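Local coordinates for phosphotransferase (Brucella abortus, PDB 4QPK), which passes phosphoryl groups through a histidine as a homodimer in the phosphorelay that controls cell growth, division and survival inside mammalian host cells, at residues S108-A118 with A138-K148; V121-P131 with L151-G159. All blocks are in the same frame, centred on the assembly; numbering follows the deposited sequence.

How the contacts relate
Both contacts join helix 115-126 to helix 144-160, but at different points along their length. Contact 1 pairs the strands that lead into the two helices and their first turns; it is partly buried, its centre lies about 15 Å from the centre of the chain, and it mixes backbone pairing, a salt bridge and a small apolar core. Contact 2, about 17 Å away between centres, faces the later turns of the same helices and is buried: leucines, an alanine and two aromatic rings pack together, while Asn158, with the largest area engaged, makes the single hydrogen bond across. The two meet where Ala118 O lies 3.9 Å from Leu151 CD2, making one continuous seam whose apolar character grows toward the interior.

Contact 1. Residues S108-A118 with A138-K148; sequences SAGVQIDTGDA and ARVLLPKNKVK. With PO4 (phosphate ion), chain G.
Ile113, on the same sheet face as Leu142, lies between the antiparallel pair of strands 112-114 and 141-143 and helix 144-160, laying CG2 against Val147 CG1 at 3.6 Å. Its CG1 branch crosses the start of the Lys144 side chain at about a right angle, bringing CD1 over the first turn of that helix. A beta-branched residue suits this place, since its two arms touch two different residues of the helix. Its backbone pairs with Leu142 in both directions, Ile113 N giving to Leu142 O at 2.9 Å, and Lys144 N extends the pairing to Val111 O (2.7 Å).

Just past strand 112-114, Thr115, the first residue of helix 115-126, bonds the loop leading into strand 141-143. With OG1 between the backbone N and the carbonyl carbon (chi1 60°), it accepts from Val140 N at 2.9 Å, while Thr115 N gives to Val140 O, also at 2.9 Å. The methyl CG2 faces Val140 CG1 and Leu142 CD1, so one side chain serves both the backbone of Val140 and an apolar core.

On the other sheet face, Leu141 spreads over Asp114, its CD2 3.7 Å from Asp114 CA. Asp114 is the N-cap of helix 115-126: OD1 accepts from Gly116 N and, through its syn lone pair, from Arg139 NE (3.0 Å). The extended Arg139 grips side-on, NH2 reaching Asp114 OD2 at 2.9 Å from above the carboxylate plane, with the two flat groups 30° apart. At the start of strand 112-114, Gln112 gives N and NE2 to a phosphate ion, probably from the crystallisation liquor.

Each strand runs straight into a helix, so the pair holds the N-terminal ends of both helices together. Cap and salt bridge share one carboxylate, its negative charge probably favoured by both, tying helix 115-126 to the loop entering strand 141-143.

Contact 2. Residues V121-P131 with L151-G159; sequences VATEYFRNEKP and LNMLLIGNG. With NA (sodium ion), chain E.
The Phe126 ring turns its edge to helix 144-160, with Leu154 O near the ring plane 3.9 Å from Phe126 CZ. Phe133 stacks with this ring, and the Asn158 amide slides past it, steeply inclined. Tyr125, whose CG is anti to its backbone N (chi1 -180°), carries its ring across Leu155, and Leu155 CD2 approaches Tyr125 OH obliquely at 3.6 Å; Phe98 of helix 78-102 stacks with the ring.

Small and branched residues continue the seam: Ala122 CB fits against Leu154 CD1 at 3.6 Å, an alanine letting the leucine come close. At the far end Asn158 ND2 gives to Glu129 OE1 at 2.8 Å, arriving 56° above the carboxylate plane with the two flat groups perpendicular. Arg95 holds the other oxygen of Glu129 in a salt bridge. Asn158 OD1 meets Pro131 CD, the side chains crossing at about a right angle. A sodium ion sits on the far flank, bound by Glu124 through O and OE2, with Asn128 also in its site.

Two helices 24° from parallel, packed through apolar side chains and one amide-carboxylate bond against a mixed sheet (Leu167, Val169), are as in the alpha/beta sandwich of the histidine-kinase catalytic domain, which this domain resembles although it lacks regions needed to bind ATP.

Contact 1. Residues S108-A118 with A138-K148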
loop_
_atom_site.group_PDB
_atom_site.type_symbol
_atom_site.label_atom_id
_atom_site.label_comp_id
_atom_site.label_asym_id
_atom_site.label_seq_id
_atom_site.Cartn_x
_atom_site.Cartn_y
_atom_site.Cartn_z
ATOM N N SER B 108 -7.319 8.538 11.531
ATOM C CA SER B 108 -7.749 9.906 11.343
ATOM C C SER B 108 -9.079 9.947 10.569
ATOM O O SER B 108 -9.331 9.098 9.702
ATOM C CB SER B 108 -6.640 10.674 10.617
ATOM O OG SER B 108 -6.875 12.066 10.604
ATOM N N ALA B 109 -9.918 10.938 10.882
ATOM C CA ALA B 109 -11.261 11.057 10.290
ATOM C C ALA B 109 -11.524 11.955 9.039
ATOM O O ALA B 109 -12.643 11.915 8.531
ATOM C CB ALA B 109 -12.228 11.501 11.393
ATOM N N GLY B 110 -10.577 12.739 8.513
ATOM C CA GLY B 110 -9.197 12.813 8.939
ATOM C C GLY B 110 -8.889 13.926 9.918
ATOM O O GLY B 110 -9.235 13.861 11.083
ATOM N N VAL B 111 -8.237 14.950 9.395
ATOM C CA VAL B 111 -7.692 16.091 10.119
ATOM C C VAL B 111 -6.635 15.795 11.209
ATOM O O VAL B 111 -5.529 16.291 11.058
ATOM C CB VAL B 111 -8.829 16.915 10.744
ATOM C CG1 VAL B 111 -8.275 18.066 11.553
ATOM C CG2 VAL B 111 -9.757 17.421 9.647
ATOM N N GLN B 112 -6.917 14.993 12.251
ATOM C CA GLN B 112 -5.905 14.760 13.309
ATOM C C GLN B 112 -5.443 13.299 13.458
ATOM O O GLN B 112 -6.168 12.374 13.096
ATOM C CB GLN B 112 -6.412 15.233 14.671
ATOM C CG GLN B 112 -6.736 16.726 14.737
ATOM C CD GLN B 112 -7.196 17.160 16.121
ATOM O OE1 GLN B 112 -6.435 17.769 16.871
ATOM N NE2 GLN B 112 -8.435 16.845 16.460
ATOM N N ILE B 113 -4.253 13.117 14.031
ATOM C CA ILE B 113 -3.765 11.798 14.464
ATOM C C ILE B 113 -3.306 11.865 15.928
ATOM O O ILE B 113 -2.693 12.847 16.361
ATOM C CB ILE B 113 -2.610 11.278 13.561
ATOM C CG1 ILE B 113 -3.136 10.985 12.145
ATOM C CG2 ILE B 113 -2.013 9.998 14.131
ATOM C CD1 ILE B 113 -2.031 10.697 11.107
ATOM N N ASP B 114 -3.652 10.832 16.686
ATOM C CA ASP B 114 -3.238 10.662 18.071
ATOM C C ASP B 114 -1.793 10.154 18.091
ATOM O O ASP B 114 -1.510 9.105 17.521
ATOM C CB ASP B 114 -4.196 9.669 18.749
ATOM C CG ASP B 114 -3.993 9.549 20.252
ATOM O OD1 ASP B 114 -2.857 9.632 20.736
ATOM O OD2 ASP B 114 -5.010 9.385 20.962
ATOM N N THR B 115 -0.869 10.874 18.729
ATOM C CA THR B 115 0.526 10.402 18.736
ATOM C C THR B 115 0.685 9.115 19.552
ATOM O O THR B 115 1.708 8.441 19.440
ATOM C CB THR B 115 1.537 11.467 19.286
ATOM O OG1 THR B 115 1.215 11.819 20.634
ATOM C CG2 THR B 115 1.539 12.722 18.403
ATOM N N GLY B 116 -0.308 8.775 20.370
ATOM C CA GLY B 116 -0.292 7.494 21.061
ATOM C C GLY B 116 -0.362 6.347 20.054
ATOM O O GLY B 116 0.297 5.316 20.204
ATOM N N ASP B 117 -1.173 6.515 19.016
ATOM C CA ASP B 117 -1.239 5.504 17.951
ATOM C C ASP B 117 0.073 5.459 17.175
ATOM O O ASP B 117 0.546 4.387 16.780
ATOM C CB ASP B 117 -2.399 5.801 16.996
ATOM C CG ASP B 117 -3.753 5.593 17.643
ATOM O OD1 ASP B 117 -3.878 4.683 18.496
ATOM O OD2 ASP B 117 -4.699 6.328 17.285
ATOM N N ALA B 118 0.641 6.634 16.921
ATOM C CA ALA B 118 1.928 6.704 16.234
ATOM C C ALA B 118 3.002 5.991 17.053
ATOM O O ALA B 118 3.797 5.215 16.516
ATOM C CB ALA B 118 2.324 8.182 15.976
ATOM N N ALA B 138 4.702 13.729 25.520
ATOM C CA ALA B 138 3.296 13.618 25.890
ATOM C C ALA B 138 2.410 13.194 24.723
ATOM O O ALA B 138 2.591 13.659 23.600
ATOM C CB ALA B 138 2.803 14.940 26.459
ATOM N N ARG B 139 1.466 12.303 25.007
ATOM C CA ARG B 139 0.447 11.913 24.039
ATOM C C ARG B 139 -0.412 13.127 23.650
ATOM O O ARG B 139 -0.940 13.818 24.520
ATOM C CB ARG B 139 -0.427 10.804 24.636
ATOM C CG ARG B 139 -1.508 10.280 23.718
ATOM C CD ARG B 139 -2.343 9.243 24.424
ATOM N NE ARG B 139 -3.384 8.713 23.553
ATOM C CZ ARG B 139 -4.354 7.916 23.972
ATOM N NH1 ARG B 139 -4.409 7.569 25.256
ATOM N NH2 ARG B 139 -5.258 7.474 23.112
ATOM N N VAL B 140 -0.568 13.380 22.352
ATOM C CA VAL B 140 -1.243 14.590 21.896
ATOM C C VAL B 140 -1.937 14.366 20.547
ATOM O O VAL B 140 -1.473 13.569 19.739
ATOM C CB VAL B 140 -0.225 15.765 21.784
ATOM C CG1 VAL B 140 0.899 15.413 20.807
ATOM C CG2 VAL B 140 -0.915 17.045 21.369
ATOM N N LEU B 141 -3.064 15.040 20.317
ATOM C CA LEU B 141 -3.661 15.084 18.988
ATOM C C LEU B 141 -3.022 16.193 18.156
ATOM O O LEU B 141 -2.996 17.343 18.583
ATOM C CB LEU B 141 -5.179 15.295 19.085
ATOM C CG LEU B 141 -5.973 14.124 19.663
ATOM C CD1 LEU B 141 -7.385 14.567 20.018
ATOM C CD2 LEU B 141 -6.041 13.032 18.600
ATOM N N LEU B 142 -2.500 15.846 16.978
ATOM C CA LEU B 142 -1.842 16.822 16.091
ATOM C C LEU B 142 -2.412 16.702 14.683
ATOM O O LEU B 142 -3.019 15.682 14.365
ATOM C CB LEU B 142 -0.323 16.600 16.071
ATOM C CG LEU B 142 0.457 16.899 17.357
ATOM C CD1 LEU B 142 1.920 16.490 17.225
ATOM C CD2 LEU B 142 0.349 18.389 17.739
ATOM N N PRO B 143 -2.242 17.742 13.834
ATOM C CA PRO B 143 -2.711 17.603 12.448
ATOM C C PRO B 143 -2.077 16.391 11.782
ATOM O O PRO B 143 -0.892 16.117 12.008
ATOM C CB PRO B 143 -2.270 18.913 11.786
ATOM C CG PRO B 143 -2.261 19.899 12.936
ATOM C CD PRO B 143 -1.754 19.105 14.115
ATOM N N LYS B 144 -2.867 15.678 10.988
ATOM C CA LYS B 144 -2.441 14.380 10.458
ATOM C C LYS B 144 -1.108 14.443 9.739
ATOM O O LYS B 144 -0.272 13.572 9.931
ATOM C CB LYS B 144 -3.514 13.792 9.533
ATOM C CG LYS B 144 -3.880 14.649 8.326
ATOM C CD LYS B 144 -5.018 14.030 7.508
ATOM C CE LYS B 144 -5.331 14.902 6.286
ATOM N NZ LYS B 144 -6.524 14.437 5.529
ATOM N N ASN B 145 -0.879 15.473 8.926
ATOM C CA ASN B 145 0.360 15.499 8.169
ATOM C C ASN B 145 1.595 15.767 9.035
ATOM O O ASN B 145 2.706 15.381 8.657
ATOM C CB ASN B 145 0.248 16.504 7.025
ATOM C CG ASN B 145 -0.613 15.972 5.895
ATOM O OD1 ASN B 145 -0.673 14.759 5.680
ATOM N ND2 ASN B 145 -1.352 16.854 5.236
ATOM N N LYS B 146 1.413 16.400 10.196
ATOM C CA LYS B 146 2.537 16.560 11.115
ATOM C C LYS B 146 2.911 15.208 11.736
ATOM O O LYS B 146 4.091 14.889 11.894
ATOM C CB LYS B 146 2.206 17.587 12.205
ATOM C CG LYS B 146 1.927 18.981 11.618
ATOM C CD LYS B 146 1.898 20.089 12.690
ATOM C CE LYS B 146 1.455 21.410 12.050
ATOM N NZ LYS B 146 1.310 22.502 13.054
ATOM N N VAL B 147 1.913 14.398 12.069
ATOM C CA VAL B 147 2.222 13.076 12.625
ATOM C C VAL B 147 2.774 12.141 11.544
ATOM O O VAL B 147 3.669 11.331 11.812
ATOM C CB VAL B 147 1.007 12.433 13.294
ATOM C CG1 VAL B 147 1.421 11.100 13.924
ATOM C CG2 VAL B 147 0.435 13.362 14.390
ATOM N N LYS B 148 2.264 12.249 10.318
ATOM C CA LYS B 148 2.852 11.466 9.225
ATOM C C LYS B 148 4.310 11.888 8.963
ATOM O O LYS B 148 5.173 11.033 8.745
ATOM C CB LYS B 148 1.991 11.585 7.956
ATOM C CG LYS B 148 0.584 10.989 8.128
ATOM C CD LYS B 148 -0.249 11.060 6.836
ATOM C CE LYS B 148 0.257 9.991 5.817
ATOM N NZ LYS B 148 -0.592 9.982 4.601
HETATM P P PO4 G . -10.707 14.672 13.767
HETATM O O1 PO4 G . -10.577 15.771 14.809
HETATM O O2 PO4 G . -11.857 13.750 14.104
HETATM O O3 PO4 G . -10.999 15.337 12.444
HETATM O O4 PO4 G . -9.439 13.872 13.682
HETATM O O HOH W 1 -4.470 19.188 16.003
HETATM O O HOH W 2 3.393 10.741 22.147
#

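Contact 2. Residues V121-P131 with L151-G159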
loop_
_atom_site.group_PDB
_atom_site.type_symbol
_atom_site.label_atom_id
_atom_site.label_comp_id
_atom_site.label_asym_id
_atom_site.label_seq_id
_atom_site.Cartn_x
_atom_site.Cartn_y
_atom_site.Cartn_z
ATOM N N VAL B 121 2.512 2.069 16.750
ATOM C CA VAL B 121 2.913 1.386 15.520
ATOM C C VAL B 121 4.414 1.550 15.309
ATOM O O VAL B 121 5.059 0.665 14.756
ATOM C CB VAL B 121 2.117 1.870 14.256
ATOM C CG1 VAL B 121 0.617 1.630 14.455
ATOM C CG2 VAL B 121 2.405 3.350 13.902
ATOM N N ALA B 122 4.989 2.660 15.762
ATOM C CA ALA B 122 6.443 2.814 15.612
ATOM C C ALA B 122 7.201 1.820 16.505
ATOM O O ALA B 122 8.199 1.229 16.093
ATOM C CB ALA B 122 6.868 4.238 15.933
ATOM N N THR B 123 6.738 1.659 17.738
ATOM C CA THR B 123 7.418 0.763 18.672
ATOM C C THR B 123 7.391 -0.683 18.164
ATOM O O THR B 123 8.401 -1.388 18.197
ATOM C CB THR B 123 6.789 0.870 20.070
ATOM O OG1 THR B 123 6.922 2.224 20.515
ATOM C CG2 THR B 123 7.495 -0.065 21.064
ATOM N N GLU B 124 6.241 -1.114 17.660
ATOM C CA GLU B 124 6.118 -2.469 17.134
ATOM C C GLU B 124 6.956 -2.633 15.850
ATOM O O GLU B 124 7.574 -3.684 15.617
ATOM C CB GLU B 124 4.637 -2.789 16.875
ATOM C CG GLU B 124 4.315 -4.171 16.323
ATOM C CD GLU B 124 4.747 -5.309 17.233
ATOM O OE1 GLU B 124 4.996 -5.074 18.447
ATOM O OE2 GLU B 124 4.778 -6.459 16.737
ATOM N N TYR B 125 6.976 -1.595 15.020
ATOM C CA TYR B 125 7.770 -1.610 13.800
ATOM C C TYR B 125 9.246 -1.827 14.136
ATOM O O TYR B 125 9.910 -2.662 13.525
ATOM C CB TYR B 125 7.584 -0.301 13.018
ATOM C CG TYR B 125 8.361 -0.200 11.721
ATOM C CD1 TYR B 125 7.842 -0.705 10.544
ATOM C CD2 TYR B 125 9.602 0.422 11.681
ATOM C CE1 TYR B 125 8.541 -0.603 9.354
ATOM C CE2 TYR B 125 10.315 0.523 10.492
ATOM C CZ TYR B 125 9.774 0.012 9.333
ATOM O OH TYR B 125 10.470 0.115 8.143
ATOM N N PHE B 126 9.758 -1.081 15.111
ATOM C CA PHE B 126 11.197 -1.147 15.388
ATOM C C PHE B 126 11.614 -2.399 16.140
ATOM O O PHE B 126 12.801 -2.676 16.270
ATOM C CB PHE B 126 11.676 0.111 16.111
ATOM C CG PHE B 126 12.010 1.216 15.172
ATOM C CD1 PHE B 126 11.034 2.087 14.728
ATOM C CD2 PHE B 126 13.307 1.345 14.671
ATOM C CE1 PHE B 126 11.340 3.099 13.823
ATOM C CE2 PHE B 126 13.625 2.351 13.767
ATOM C CZ PHE B 126 12.634 3.231 13.340
ATOM N N ARG B 127 10.642 -3.161 16.621
ATOM C CA ARG B 127 10.930 -4.518 17.080
ATOM C C ARG B 127 11.556 -5.343 15.947
ATOM O O ARG B 127 12.342 -6.261 16.200
ATOM C CB ARG B 127 9.659 -5.193 17.570
ATOM C CG ARG B 127 9.194 -4.739 18.924
ATOM C CD ARG B 127 8.196 -5.729 19.487
ATOM N NE ARG B 127 8.719 -7.090 19.499
ATOM C CZ ARG B 127 9.227 -7.689 20.575
ATOM N NH1 ARG B 127 9.279 -7.046 21.736
ATOM N NH2 ARG B 127 9.679 -8.935 20.492
ATOM N N ASN B 128 11.209 -5.018 14.699
ATOM C CA ASN B 128 11.785 -5.678 13.527
ATOM C C ASN B 128 12.842 -4.850 12.804
ATOM O O ASN B 128 13.052 -5.018 11.601
ATOM C CB ASN B 128 10.698 -6.062 12.530
ATOM C CG ASN B 128 9.612 -6.901 13.156
ATOM O OD1 ASN B 128 9.801 -8.084 13.429
ATOM N ND2 ASN B 128 8.458 -6.297 13.366
ATOM N N GLU B 129 13.447 -3.903 13.506
ATOM C CA GLU B 129 14.556 -3.151 12.934
ATOM C C GLU B 129 15.763 -3.229 13.870
ATOM O O GLU B 129 15.633 -3.625 15.028
ATOM C CB GLU B 129 14.174 -1.694 12.672
ATOM C CG GLU B 129 13.096 -1.522 11.612
ATOM C CD GLU B 129 13.574 -1.876 10.208
ATOM O OE1 GLU B 129 14.730 -1.560 9.860
ATOM O OE2 GLU B 129 12.773 -2.455 9.441
ATOM N N LYS B 130 16.928 -2.854 13.352
ATOM C CA LYS B 130 18.177 -2.947 14.106
ATOM C C LYS B 130 18.259 -2.022 15.323
ATOM O O LYS B 130 18.654 -2.463 16.396
ATOM C CB LYS B 130 19.371 -2.652 13.194
ATOM C CG LYS B 130 19.658 -3.699 12.131
ATOM C CD LYS B 130 20.749 -3.186 11.197
ATOM C CE LYS B 130 21.342 -4.291 10.350
ATOM N NZ LYS B 130 22.376 -3.751 9.428
ATOM N N PRO B 131 17.911 -0.733 15.168
ATOM C CA PRO B 131 18.248 0.120 16.314
ATOM C C PRO B 131 17.422 -0.118 17.576
ATOM O O PRO B 131 16.272 -0.558 17.512
ATOM C CB PRO B 131 17.989 1.537 15.782
ATOM C CG PRO B 131 17.028 1.368 14.685
ATOM C CD PRO B 131 17.339 0.045 14.052
ATOM N N LEU B 151 6.493 10.124 11.633
ATOM C CA LEU B 151 6.769 8.718 11.363
ATOM C C LEU B 151 7.730 8.550 10.183
ATOM O O LEU B 151 8.568 7.655 10.183
ATOM C CB LEU B 151 5.471 7.946 11.102
ATOM C CG LEU B 151 4.566 7.777 12.321
ATOM C CD1 LEU B 151 3.289 7.048 11.898
ATOM C CD2 LEU B 151 5.264 6.990 13.420
ATOM N N ASN B 152 7.612 9.406 9.171
ATOM C CA ASN B 152 8.526 9.310 8.042
ATOM C C ASN B 152 9.953 9.732 8.407
ATOM O O ASN B 152 10.913 9.213 7.851
ATOM C CB ASN B 152 8.008 10.131 6.866
ATOM C CG ASN B 152 7.016 9.338 6.022
ATOM O OD1 ASN B 152 7.411 8.613 5.107
ATOM N ND2 ASN B 152 5.742 9.436 6.361
ATOM N N MET B 153 10.083 10.653 9.350
ATOM C CA MET B 153 11.391 11.017 9.869
ATOM C C MET B 153 12.044 9.831 10.597
ATOM O O MET B 153 13.261 9.724 10.619
ATOM C CB MET B 153 11.274 12.227 10.808
ATOM C CG MET B 153 11.002 13.515 10.069
ATOM S SD MET B 153 10.753 14.935 11.146
ATOM C CE MET B 153 12.395 15.247 11.794
ATOM N N LEU B 154 11.244 8.941 11.197
ATOM C CA LEU B 154 11.819 7.740 11.813
ATOM C C LEU B 154 12.485 6.870 10.763
ATOM O O LEU B 154 13.519 6.252 11.010
ATOM C CB LEU B 154 10.747 6.912 12.521
ATOM C CG LEU B 154 9.856 7.633 13.515
ATOM C CD1 LEU B 154 8.982 6.607 14.250
ATOM C CD2 LEU B 154 10.696 8.459 14.463
ATOM N N LEU B 155 11.877 6.806 9.580
ATOM C CA LEU B 155 12.435 5.970 8.525
ATOM C C LEU B 155 13.745 6.567 8.005
ATOM O O LEU B 155 14.694 5.834 7.707
ATOM C CB LEU B 155 11.421 5.786 7.379
ATOM C CG LEU B 155 10.139 5.039 7.762
ATOM C CD1 LEU B 155 9.244 4.883 6.525
ATOM C CD2 LEU B 155 10.468 3.675 8.325
ATOM N N ILE B 156 13.795 7.893 7.902
ATOM C CA ILE B 156 15.027 8.578 7.511
ATOM C C ILE B 156 16.123 8.309 8.546
ATOM O O ILE B 156 17.252 7.960 8.207
ATOM C CB ILE B 156 14.823 10.101 7.373
ATOM C CG1 ILE B 156 13.835 10.414 6.251
ATOM C CG2 ILE B 156 16.164 10.810 7.110
ATOM C CD1 ILE B 156 14.290 9.916 4.908
ATOM N N GLY B 157 15.761 8.438 9.814
ATOM C CA GLY B 157 16.684 8.166 10.897
ATOM C C GLY B 157 17.228 6.750 10.840
ATOM O O GLY B 157 18.434 6.531 10.959
ATOM N N ASN B 158 16.333 5.787 10.642
ATOM C CA ASN B 158 16.731 4.387 10.543
ATOM C C ASN B 158 17.736 4.198 9.407
ATOM O O ASN B 158 18.711 3.454 9.540
ATOM C CB ASN B 158 15.502 3.502 10.323
ATOM C CG ASN B 158 15.798 2.022 10.518
ATOM O OD1 ASN B 158 16.523 1.637 11.433
ATOM N ND2 ASN B 158 15.243 1.191 9.650
ATOM N N GLY B 159 17.497 4.894 8.299
ATOM C CA GLY B 159 18.392 4.838 7.154
ATOM C C GLY B 159 19.766 5.423 7.436
ATOM O O GLY B 159 20.744 5.091 6.762
HETATM NA NA NA E . 7.322 -6.618 15.211
#